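Local coordinates for protein glycosyl hydrolase BlGH5_18 (Bifidobacterium longum subsp. infantis, PDB 7LQX) that is a GH5_18 glycosidase that probably takes part in N-glycan breakdown, most likely as a beta-mannosidase acting on the glycan core, at residues Pro67-Pro70 against Tyr71-Asn75; Asn80-Ala83 against Ile84-Arg88. All blocks are in the same frame, centred on the assembly; numbering follows the deposited sequence.

Contact 1. Residues Pro67-Pro70 against Tyr71-Asn75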
loop_
_atom_site.group_PDB
_atom_site.type_symbol
_atom_site.label_atom_id
_atom_site.label_comp_id
_atom_site.label_asym_id
_atom_site.label_seq_id
_atom_site.Cartn_x
_atom_site.Cartn_y
_atom_site.Cartn_z
ATOM N N PRO A 67 -8.346 12.307 -2.010
ATOM C CA PRO A 67 -7.712 11.300 -2.872
ATOM C C PRO A 67 -6.759 10.430 -2.062
ATOM O O PRO A 67 -6.382 10.751 -0.932
ATOM C CB PRO A 67 -6.962 12.138 -3.911
ATOM C CG PRO A 67 -6.686 13.428 -3.212
ATOM C CD PRO A 67 -7.861 13.669 -2.312
ATOM N N VAL A 68 -6.370 9.301 -2.654
ATOM C CA VAL A 68 -5.539 8.298 -1.986
ATOM C C VAL A 68 -4.185 8.207 -2.685
ATOM O O VAL A 68 -4.109 8.040 -3.907
ATOM C CB VAL A 68 -6.267 6.945 -1.918
ATOM C CG1 VAL A 68 -5.347 5.830 -1.445
ATOM C CG2 VAL A 68 -7.465 7.075 -1.002
ATOM N N TRP A 69 -3.114 8.314 -1.895
ATOM C CA TRP A 69 -1.780 8.570 -2.438
ATOM C C TRP A 69 -1.254 7.448 -3.314
ATOM O O TRP A 69 -0.719 7.742 -4.397
ATOM C CB TRP A 69 -0.837 8.869 -1.268
ATOM C CG TRP A 69 0.507 9.412 -1.612
ATOM C CD1 TRP A 69 0.973 9.778 -2.843
ATOM C CD2 TRP A 69 1.572 9.628 -0.693
ATOM N NE1 TRP A 69 2.271 10.235 -2.736
ATOM C CE2 TRP A 69 2.659 10.147 -1.421
ATOM C CE3 TRP A 69 1.705 9.463 0.692
ATOM C CZ2 TRP A 69 3.864 10.492 -0.813
ATOM C CZ3 TRP A 69 2.900 9.806 1.289
ATOM C CH2 TRP A 69 3.964 10.315 0.537
ATOM N N PRO A 70 -1.352 6.170 -2.929
ATOM C CA PRO A 70 -0.854 5.104 -3.816
ATOM C C PRO A 70 -1.549 5.043 -5.159
ATOM O O PRO A 70 -1.018 4.401 -6.070
ATOM C CB PRO A 70 -1.062 3.811 -3.005
ATOM C CG PRO A 70 -1.882 4.203 -1.803
ATOM C CD PRO A 70 -1.690 5.674 -1.583
ATOM N N TYR A 71 -2.728 5.660 -5.315
ATOM C CA TYR A 71 -3.377 5.694 -6.622
ATOM C C TYR A 71 -2.943 6.913 -7.428
ATOM O O TYR A 71 -2.856 6.837 -8.661
ATOM C CB TYR A 71 -4.912 5.680 -6.507
ATOM C CG TYR A 71 -5.471 4.685 -5.506
ATOM C CD1 TYR A 71 -4.803 3.505 -5.198
ATOM C CD2 TYR A 71 -6.660 4.944 -4.857
ATOM C CE1 TYR A 71 -5.310 2.629 -4.252
ATOM C CE2 TYR A 71 -7.170 4.077 -3.921
ATOM C CZ TYR A 71 -6.498 2.919 -3.627
ATOM O OH TYR A 71 -7.026 2.076 -2.680
ATOM N N LEU A 72 -2.645 8.025 -6.742
ATOM C CA LEU A 72 -2.176 9.228 -7.411
ATOM C C LEU A 72 -0.737 9.086 -7.888
ATOM O O LEU A 72 -0.370 9.626 -8.938
ATOM C CB LEU A 72 -2.228 10.428 -6.462
ATOM C CG LEU A 72 -3.566 11.080 -6.132
ATOM C CD1 LEU A 72 -3.353 12.120 -5.040
ATOM C CD2 LEU A 72 -4.169 11.717 -7.364
ATOM N N GLN A 73 0.109 8.417 -7.107
ATOM C CA GLN A 73 1.557 8.397 -7.336
ATOM C C GLN A 73 2.085 7.004 -7.022
ATOM O O GLN A 73 2.790 6.786 -6.029
ATOM C CB GLN A 73 2.228 9.465 -6.477
ATOM C CG GLN A 73 3.644 9.803 -6.862
ATOM C CD GLN A 73 4.126 11.045 -6.149
ATOM O OE1 GLN A 73 3.860 11.233 -4.963
ATOM N NE2 GLN A 73 4.821 11.909 -6.877
ATOM N N PRO A 74 1.746 6.025 -7.860
ATOM C CA PRO A 74 2.086 4.628 -7.548
ATOM C C PRO A 74 3.565 4.320 -7.647
ATOM O O PRO A 74 4.013 3.329 -7.061
ATOM C CB PRO A 74 1.271 3.834 -8.581
ATOM C CG PRO A 74 1.085 4.796 -9.719
ATOM C CD PRO A 74 0.929 6.142 -9.081
ATOM N N ASN A 75 4.321 5.134 -8.373
ATOM C CA ASN A 75 5.775 5.097 -8.443
ATOM C C ASN A 75 6.216 6.527 -8.178
ATOM O O ASN A 75 5.481 7.473 -8.479
ATOM C CB ASN A 75 6.219 4.608 -9.833
ATOM C CG ASN A 75 7.734 4.634 -10.024
ATOM O OD1 ASN A 75 8.307 5.680 -10.320
ATOM N ND2 ASN A 75 8.376 3.487 -9.901
#
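Val-68 lays its CG1 methyl over one face of the Tyr-71 ring, a CH-pi contact with CG1 3.8 Å from the ring centroid. The methyl is offset toward the rim and comes closest to CE2. Val-68 CG1 is anti to the backbone N (chi1 170°), which sets it alongside the tyrosine, the two side chains pointing the same way. Next to this pair, Pro-67 CB meets Leu-72 CD1 at 3.8 Å. Leu-72 also packs on Ala-83 and Ile-84.

Around this lies the backbone of the short helix 69-72, a single turn that follows strand 62-65 of the (beta/alpha)8 barrel and precedes helix 81-96. Val-68 is its N-cap residue, and its carbonyl O accepts from both Tyr-71 N at 3.1 Å and Leu-72 N at 3.2 Å. Gln-73 N closes the turn on Trp-69 O.

At the edge, Trp-69 NE1 donates to Gln-73 OE1 at 2.9 Å. The bond is almost straight (178°). It lies in the indole plane and meets a lone pair of the amide, although the two planes are 47° apart. Gln-73 NE2 donates to Ala-137 O. Both buried polar groups, indole N-H and glutamine amide, have partners, which fixes how Gln-73 is turned.

Contact 2. Residues Asn80-Ala83 against Ile84-Arg88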
loop_
_atom_site.group_PDB
_atom_site.type_symbol
_atom_site.label_atom_id
_atom_site.label_comp_id
_atom_site.label_asym_id
_atom_site.label_seq_id
_atom_site.Cartn_x
_atom_site.Cartn_y
_atom_site.Cartn_z
ATOM N N ASN A 80 -0.284 9.402 -11.765
ATOM C CA ASN A 80 -1.408 8.821 -12.489
ATOM C C ASN A 80 -2.337 9.962 -12.864
ATOM O O ASN A 80 -3.116 10.451 -12.050
ATOM C CB ASN A 80 -2.071 7.793 -11.586
ATOM C CG ASN A 80 -3.369 7.270 -12.136
ATOM O OD1 ASN A 80 -3.760 7.578 -13.258
ATOM N ND2 ASN A 80 -4.056 6.464 -11.329
ATOM N N ARG A 81 -2.256 10.390 -14.115
ATOM C CA ARG A 81 -2.997 11.578 -14.520
ATOM C C ARG A 81 -4.497 11.329 -14.524
ATOM O O ARG A 81 -5.272 12.267 -14.313
ATOM C CB ARG A 81 -2.451 12.084 -15.852
ATOM C CG ARG A 81 -0.951 12.382 -15.758
ATOM C CD ARG A 81 -0.455 13.384 -16.791
ATOM N NE ARG A 81 0.952 13.715 -16.559
ATOM C CZ ARG A 81 1.379 14.754 -15.842
ATOM N NH1 ARG A 81 0.513 15.588 -15.280
ATOM N NH2 ARG A 81 2.679 14.958 -15.685
ATOM N N LYS A 82 -4.927 10.077 -14.705
ATOM C CA LYS A 82 -6.349 9.767 -14.588
ATOM C C LYS A 82 -6.835 9.965 -13.158
ATOM O O LYS A 82 -7.953 10.448 -12.933
ATOM C CB LYS A 82 -6.624 8.341 -15.062
ATOM C CG LYS A 82 -8.105 8.031 -15.224
ATOM C CD LYS A 82 -8.692 7.419 -13.968
ATOM C CE LYS A 82 -10.136 6.989 -14.186
ATOM N NZ LYS A 82 -10.651 6.235 -13.014
ATOM N N ALA A 83 -6.006 9.612 -12.176
ATOM C CA ALA A 83 -6.384 9.826 -10.786
ATOM C C ALA A 83 -6.521 11.314 -10.497
ATOM O O ALA A 83 -7.444 11.734 -9.791
ATOM C CB ALA A 83 -5.357 9.174 -9.860
ATOM N N ILE A 84 -5.619 12.134 -11.052
ATOM C CA ILE A 84 -5.738 13.583 -10.898
ATOM C C ILE A 84 -7.031 14.068 -11.537
ATOM O O ILE A 84 -7.777 14.860 -10.949
ATOM C CB ILE A 84 -4.499 14.306 -11.466
ATOM C CG1 ILE A 84 -3.297 14.065 -10.546
ATOM C CG2 ILE A 84 -4.771 15.802 -11.635
ATOM C CD1 ILE A 84 -2.023 14.769 -10.965
ATOM N N ALA A 85 -7.327 13.583 -12.747
ATOM C CA ALA A 85 -8.562 13.963 -13.422
ATOM C C ALA A 85 -9.783 13.580 -12.598
ATOM O O ALA A 85 -10.783 14.307 -12.588
ATOM C CB ALA A 85 -8.628 13.332 -14.815
ATOM N N ASP A 86 -9.729 12.440 -11.904
ATOM C CA ASP A 86 -10.854 12.039 -11.065
ATOM C C ASP A 86 -11.036 12.989 -9.883
ATOM O O ASP A 86 -12.170 13.299 -9.500
ATOM C CB ASP A 86 -10.666 10.605 -10.558
ATOM C CG ASP A 86 -10.851 9.557 -11.643
ATOM O OD1 ASP A 86 -11.428 9.860 -12.707
ATOM O OD2 ASP A 86 -10.439 8.398 -11.403
ATOM N N VAL A 87 -9.942 13.432 -9.264
ATOM C CA VAL A 87 -10.074 14.439 -8.211
ATOM C C VAL A 87 -10.708 15.707 -8.772
ATOM O O VAL A 87 -11.611 16.292 -8.165
ATOM C CB VAL A 87 -8.720 14.738 -7.545
ATOM C CG1 VAL A 87 -8.907 15.757 -6.416
ATOM C CG2 VAL A 87 -8.089 13.469 -7.017
ATOM N N ARG A 88 -10.237 16.153 -9.939
ATOM C CA ARG A 88 -10.798 17.354 -10.547
ATOM C C ARG A 88 -12.283 17.175 -10.829
ATOM O O ARG A 88 -13.076 18.101 -10.624
ATOM C CB ARG A 88 -10.031 17.709 -11.823
ATOM C CG ARG A 88 -10.526 18.973 -12.506
ATOM C CD ARG A 88 -9.647 19.404 -13.661
ATOM N NE ARG A 88 -10.257 20.535 -14.352
ATOM C CZ ARG A 88 -9.738 21.155 -15.404
ATOM N NH1 ARG A 88 -8.567 20.775 -15.896
ATOM N NH2 ARG A 88 -10.395 22.168 -15.952
#
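Lys-82 and Asp-86 meet at the flat carboxylate of the aspartate. The carbonyl O of Lys-82 lies over one face, 3.3 Å from Asp-86 CG. The ammonium comes to the edge: Lys-82 NZ donates to Asp-86 OD2 at 2.7 Å, and the oxygen takes the bond on its syn lone pair. The second flat group is the amide of Asn-80, the N-cap residue. Its OD1 accepts two weak bonds, from Lys-82 N at 3.1 Å and from Ala-83 N at 3.2 Å. Its ND2 donates to Tyr-71 O. The amide therefore caps the helix with one end and ties it to the preceding turn with the other.

The pair of Lys-82 and Asp-86 is an i to i+4 salt bridge on the first turns of helix 81-96. That helix links strand 62-65 to strand 100-104 in the (beta/alpha)8 barrel of this GH5 enzyme.

The lysine chain bends at chi2 (-93°), which brings its end round to the carboxylate edge. Its CE is also close, 3.1 Å from Asp-86 OD2. Pro-43 touches both side chains, and Lys-82 packs on Asp-42 of the second subunit.

Regular i to i+4 bonds begin with Ile-84 N on Asn-80 O. Ile-84 turns to helix 132-149 and packs on Leu-145. Arg-88, one turn on, reaches the same neighbourhood through salt bridges to Glu-148 and Glu-152. On the face toward Pro-67, Val-87 CG2 rests 3.3 Å from Ala-83 O, beside the bond that Val-87 N makes to that same oxygen.

Contacts 1 and 2 follow each other in the chain, with centres about 10 Å apart. Contact 1 is buried: a single helical turn after strand 62-65, held by apolar packing and a neutral indole-amide bond. Contact 2 is partly buried. It starts the longer barrel helix 81-96 and adds charge, with a salt bridge between a partly exposed lysine and a buried aspartate. They touch directly. Leu-72 O and Asn-80 N lie 2.8 Å apart, a probable hydrogen bond, and Pro-67 CB packs on Val-87 CG2. Both pack against helix 132-149, and both touch the second subunit.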